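Local atomic coordinates of ATP-dependent RNA helicase HrpB (Escherichia coli, PDB entry 6EUD), a protein that hydrolyses ATP to ADP and phosphate as a DExH-box RNA helicase of the DEAH/RHA type and binds single-stranded RNA. Residues A[634-646]-A[718-730]. Residues are numbered along the deposited sequence; the frame is centred on the assembly and turned at random.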
# COMPACT_ATOMS: atom_id res chain seq x y z
N GLU A 634 6.53 1.87 38.77
CA GLU A 634 5.39 2.39 38.02
C GLU A 634 5.49 3.90 37.86
O GLU A 634 5.23 4.43 36.79
CB GLU A 634 4.06 2.01 38.70
CG GLU A 634 2.82 2.64 38.08
CD GLU A 634 2.61 2.23 36.61
OE1 GLU A 634 3.16 1.18 36.19
OE2 GLU A 634 1.89 2.93 35.87
N GLN A 635 5.85 4.59 38.94
CA GLN A 635 6.05 6.05 38.89
C GLN A 635 7.16 6.41 37.88
O GLN A 635 7.03 7.38 37.14
CB GLN A 635 6.39 6.61 40.28
CG GLN A 635 5.16 6.86 41.15
CD GLN A 635 4.26 7.92 40.55
OE1 GLN A 635 4.61 9.11 40.52
NE2 GLN A 635 3.11 7.49 40.04
N LEU A 636 8.23 5.62 37.86
CA LEU A 636 9.27 5.81 36.86
C LEU A 636 8.68 5.66 35.46
O LEU A 636 8.87 6.52 34.60
CB LEU A 636 10.43 4.81 37.08
CG LEU A 636 11.56 4.86 36.02
CD1 LEU A 636 12.26 6.21 35.95
CD2 LEU A 636 12.58 3.77 36.27
N ARG A 637 7.94 4.58 35.24
CA ARG A 637 7.32 4.36 33.94
C ARG A 637 6.44 5.57 33.57
O ARG A 637 6.54 6.07 32.47
CB ARG A 637 6.50 3.07 33.91
CG ARG A 637 6.10 2.68 32.47
CD ARG A 637 5.13 1.52 32.43
NE ARG A 637 3.89 1.85 33.12
CZ ARG A 637 2.82 2.38 32.53
NH1 ARG A 637 2.83 2.61 31.22
NH2 ARG A 637 1.74 2.65 33.24
N LEU A 638 5.63 6.05 34.51
CA LEU A 638 4.80 7.22 34.28
C LEU A 638 5.66 8.49 34.04
O LEU A 638 5.33 9.32 33.18
CB LEU A 638 3.85 7.42 35.46
CG LEU A 638 2.73 6.38 35.57
CD1 LEU A 638 1.92 6.51 36.86
CD2 LEU A 638 1.83 6.52 34.37
N ARG A 639 6.76 8.64 34.77
CA ARG A 639 7.65 9.78 34.54
C ARG A 639 8.25 9.75 33.15
O ARG A 639 8.42 10.81 32.52
CB ARG A 639 8.75 9.82 35.60
CG ARG A 639 8.20 10.29 36.94
CD ARG A 639 9.11 9.88 38.09
NE ARG A 639 10.39 10.56 37.97
CZ ARG A 639 11.52 10.09 38.48
NH1 ARG A 639 11.51 8.92 39.12
NH2 ARG A 639 12.65 10.75 38.30
N LEU A 640 8.56 8.55 32.66
CA LEU A 640 9.06 8.40 31.28
C LEU A 640 8.00 8.80 30.25
O LEU A 640 8.31 9.45 29.25
CB LEU A 640 9.53 6.97 31.04
CG LEU A 640 10.86 6.69 31.76
CD1 LEU A 640 11.23 5.20 31.70
CD2 LEU A 640 11.95 7.59 31.16
N LEU A 641 6.74 8.44 30.52
CA LEU A 641 5.64 8.82 29.65
C LEU A 641 5.52 10.34 29.63
O LEU A 641 5.37 10.92 28.55
CB LEU A 641 4.32 8.21 30.11
CG LEU A 641 4.10 6.71 29.91
CD1 LEU A 641 2.72 6.30 30.45
CD2 LEU A 641 4.26 6.33 28.44
N CYS A 642 5.56 10.97 30.81
CA CYS A 642 5.39 12.43 30.92
C CYS A 642 6.54 13.20 30.30
O CYS A 642 6.32 14.20 29.63
CB CYS A 642 5.19 12.85 32.37
SG CYS A 642 3.59 12.27 32.98
N ALA A 643 7.78 12.74 30.52
CA ALA A 643 8.96 13.33 29.88
C ALA A 643 8.81 13.40 28.36
O ALA A 643 9.20 14.39 27.75
CB ALA A 643 10.22 12.54 30.23
N ALA A 644 8.24 12.36 27.76
CA ALA A 644 8.10 12.33 26.31
C ALA A 644 7.08 13.37 25.85
O ALA A 644 7.17 13.87 24.72
CB ALA A 644 7.72 10.94 25.82
N LYS A 645 6.12 13.71 26.71
CA LYS A 645 5.17 14.78 26.41
C LYS A 645 5.76 16.17 26.66
O LYS A 645 5.63 17.06 25.84
CB LYS A 645 3.90 14.64 27.24
CG LYS A 645 3.08 13.43 26.92
CD LYS A 645 1.75 13.47 27.66
CE LYS A 645 1.92 13.65 29.16
NZ LYS A 645 0.59 13.67 29.82
N TRP A 646 6.39 16.35 27.81
CA TRP A 646 6.77 17.68 28.27
C TRP A 646 8.18 18.07 27.83
O TRP A 646 8.47 19.26 27.71
CB TRP A 646 6.68 17.76 29.80
CG TRP A 646 5.35 17.35 30.34
CD1 TRP A 646 4.15 17.40 29.69
CD2 TRP A 646 5.09 16.81 31.64
NE1 TRP A 646 3.16 16.93 30.51
CE2 TRP A 646 3.71 16.56 31.71
CE3 TRP A 646 5.89 16.51 32.74
CZ2 TRP A 646 3.11 16.02 32.85
CZ3 TRP A 646 5.29 15.98 33.88
CH2 TRP A 646 3.92 15.74 33.91
N ILE A 718 8.81 16.51 49.49
CA ILE A 718 7.46 15.99 49.25
C ILE A 718 7.39 15.25 47.90
O ILE A 718 7.88 15.75 46.88
CB ILE A 718 6.40 17.12 49.28
CG1 ILE A 718 6.59 18.04 50.50
CG2 ILE A 718 5.00 16.53 49.25
CD1 ILE A 718 6.58 17.32 51.84
N ALA A 719 6.78 14.07 47.91
CA ALA A 719 6.67 13.23 46.73
C ALA A 719 5.77 13.86 45.68
O ALA A 719 4.68 14.33 46.00
CB ALA A 719 6.14 11.85 47.10
N ILE A 720 6.24 13.89 44.45
CA ILE A 720 5.40 14.29 43.34
C ILE A 720 4.66 13.06 42.79
O ILE A 720 5.26 12.00 42.63
CB ILE A 720 6.23 14.95 42.24
CG1 ILE A 720 6.87 16.24 42.77
CG2 ILE A 720 5.39 15.19 41.00
CD1 ILE A 720 7.68 17.00 41.71
N ARG A 721 3.37 13.19 42.53
CA ARG A 721 2.55 12.08 42.06
C ARG A 721 2.33 12.23 40.56
O ARG A 721 1.56 13.09 40.11
CB ARG A 721 1.22 12.04 42.83
CG ARG A 721 0.40 10.74 42.67
CD ARG A 721 -1.13 11.02 42.70
NE ARG A 721 -1.46 11.92 43.80
CZ ARG A 721 -2.43 12.82 43.78
NH1 ARG A 721 -3.20 12.99 42.71
NH2 ARG A 721 -2.62 13.58 44.85
N TYR A 722 3.02 11.42 39.78
CA TYR A 722 2.85 11.52 38.34
C TYR A 722 1.70 10.64 37.89
O TYR A 722 1.27 9.72 38.59
CB TYR A 722 4.13 11.13 37.61
CG TYR A 722 5.27 12.09 37.85
CD1 TYR A 722 5.48 13.17 37.02
CD2 TYR A 722 6.11 11.92 38.95
CE1 TYR A 722 6.52 14.05 37.26
CE2 TYR A 722 7.15 12.78 39.18
CZ TYR A 722 7.35 13.84 38.34
OH TYR A 722 8.37 14.70 38.58
N HIS A 723 1.20 10.96 36.71
CA HIS A 723 0.05 10.30 36.15
C HIS A 723 0.17 10.35 34.63
O HIS A 723 0.77 11.29 34.08
CB HIS A 723 -1.23 10.97 36.63
CG HIS A 723 -2.47 10.22 36.29
ND1 HIS A 723 -3.07 10.30 35.05
CD2 HIS A 723 -3.22 9.36 37.02
CE1 HIS A 723 -4.15 9.53 35.03
NE2 HIS A 723 -4.26 8.95 36.21
N GLU A 724 -0.38 9.35 33.94
CA GLU A 724 -0.25 9.28 32.49
C GLU A 724 -0.93 10.46 31.82
O GLU A 724 -0.42 10.97 30.82
CB GLU A 724 -0.80 7.95 31.93
CG GLU A 724 -2.29 7.70 32.12
CD GLU A 724 -2.62 6.86 33.36
OE1 GLU A 724 -1.71 6.61 34.19
OE2 GLU A 724 -3.79 6.45 33.50
N ASP A 725 -2.04 10.92 32.41
CA ASP A 725 -2.86 11.99 31.84
C ASP A 725 -2.97 13.24 32.73
O ASP A 725 -2.88 14.37 32.23
CB ASP A 725 -4.28 11.45 31.54
CG ASP A 725 -4.30 10.43 30.40
OD1 ASP A 725 -3.54 10.59 29.41
OD2 ASP A 725 -5.07 9.44 30.51
N ASN A 726 -3.20 13.06 34.03
CA ASN A 726 -3.41 14.20 34.92
C ASN A 726 -2.12 14.98 35.16
O ASN A 726 -1.02 14.42 35.07
CB ASN A 726 -3.98 13.74 36.28
CG ASN A 726 -5.29 12.98 36.15
OD1 ASN A 726 -6.06 13.18 35.21
ND2 ASN A 726 -5.55 12.09 37.11
N PRO A 727 -2.24 16.29 35.46
CA PRO A 727 -1.04 17.03 35.85
C PRO A 727 -0.33 16.41 37.06
O PRO A 727 -0.97 15.82 37.91
CB PRO A 727 -1.57 18.43 36.17
CG PRO A 727 -2.85 18.54 35.36
CD PRO A 727 -3.43 17.15 35.39
N PRO A 728 1.00 16.55 37.12
CA PRO A 728 1.74 16.06 38.29
C PRO A 728 1.26 16.78 39.56
O PRO A 728 1.08 18.01 39.56
CB PRO A 728 3.20 16.40 37.96
CG PRO A 728 3.10 17.55 36.99
CD PRO A 728 1.85 17.34 36.21
N ALA A 729 1.03 16.01 40.62
CA ALA A 729 0.43 16.59 41.81
C ALA A 729 1.37 16.56 43.01
O ALA A 729 2.25 15.71 43.13
CB ALA A 729 -0.87 15.88 42.15
N LEU A 730 1.18 17.50 43.91
CA LEU A 730 2.01 17.57 45.10
C LEU A 730 1.14 17.82 46.32
O LEU A 730 0.62 18.93 46.50
CB LEU A 730 3.05 18.67 44.94
CG LEU A 730 4.10 18.74 46.04
CD1 LEU A 730 5.35 17.99 45.63
CD2 LEU A 730 4.38 20.17 46.34
O HOH W 1 7.17 9.90 41.64
O HOH W 2 0.20 13.52 32.70
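R639 lays its CG over one face of the Y722 ring, 3.5 Å from the ring centroid and 18° off the normal, a CH-pi contact. From the opposite face I720 CG2 closes the sandwich, and W646 meets the ring at its edge, CZ3 lying 4.1 Å from CE1 of Y722. The polar ends are held by backbone oxygens of the link between helix 696-705 and strand 709-711: Y722 OH bonds to P707 O, R639 NE to L706 O. Q635, its chain bent at chi2 (-64°), turns its amide onto the backbone of Y722 and bonds both ways. Its OE1 takes the N-H of Y722 on an in-plane lone pair (2.9 Å, 162° at the hydrogen), while NE2 gives a nearly straight bond to Y722 O (3.2 Å), reaching it from above the carbonyl plane. Water 1 links OE1 to I720 O. With an alanine in place of Q635, the N-H and C=O of Y722 would probably lose both partners, and water 1 one of its two acceptors. Further along helix 631-646, L638 CD2 lies 3.5 Å from E724 OE1, C642 SG 3.2 Å from H723 O; K645 NZ bonds to E724 O at 3.1 Å, and W646 CH2 packs on P728 CD at 3.5 Å. Helix side chains thus bond to backbone groups joining antiparallel strands 717-721 and 729-733 of the C-terminal region's mixed sheet, far from the ATP site, implying a directional join without inter-segment salt bridges.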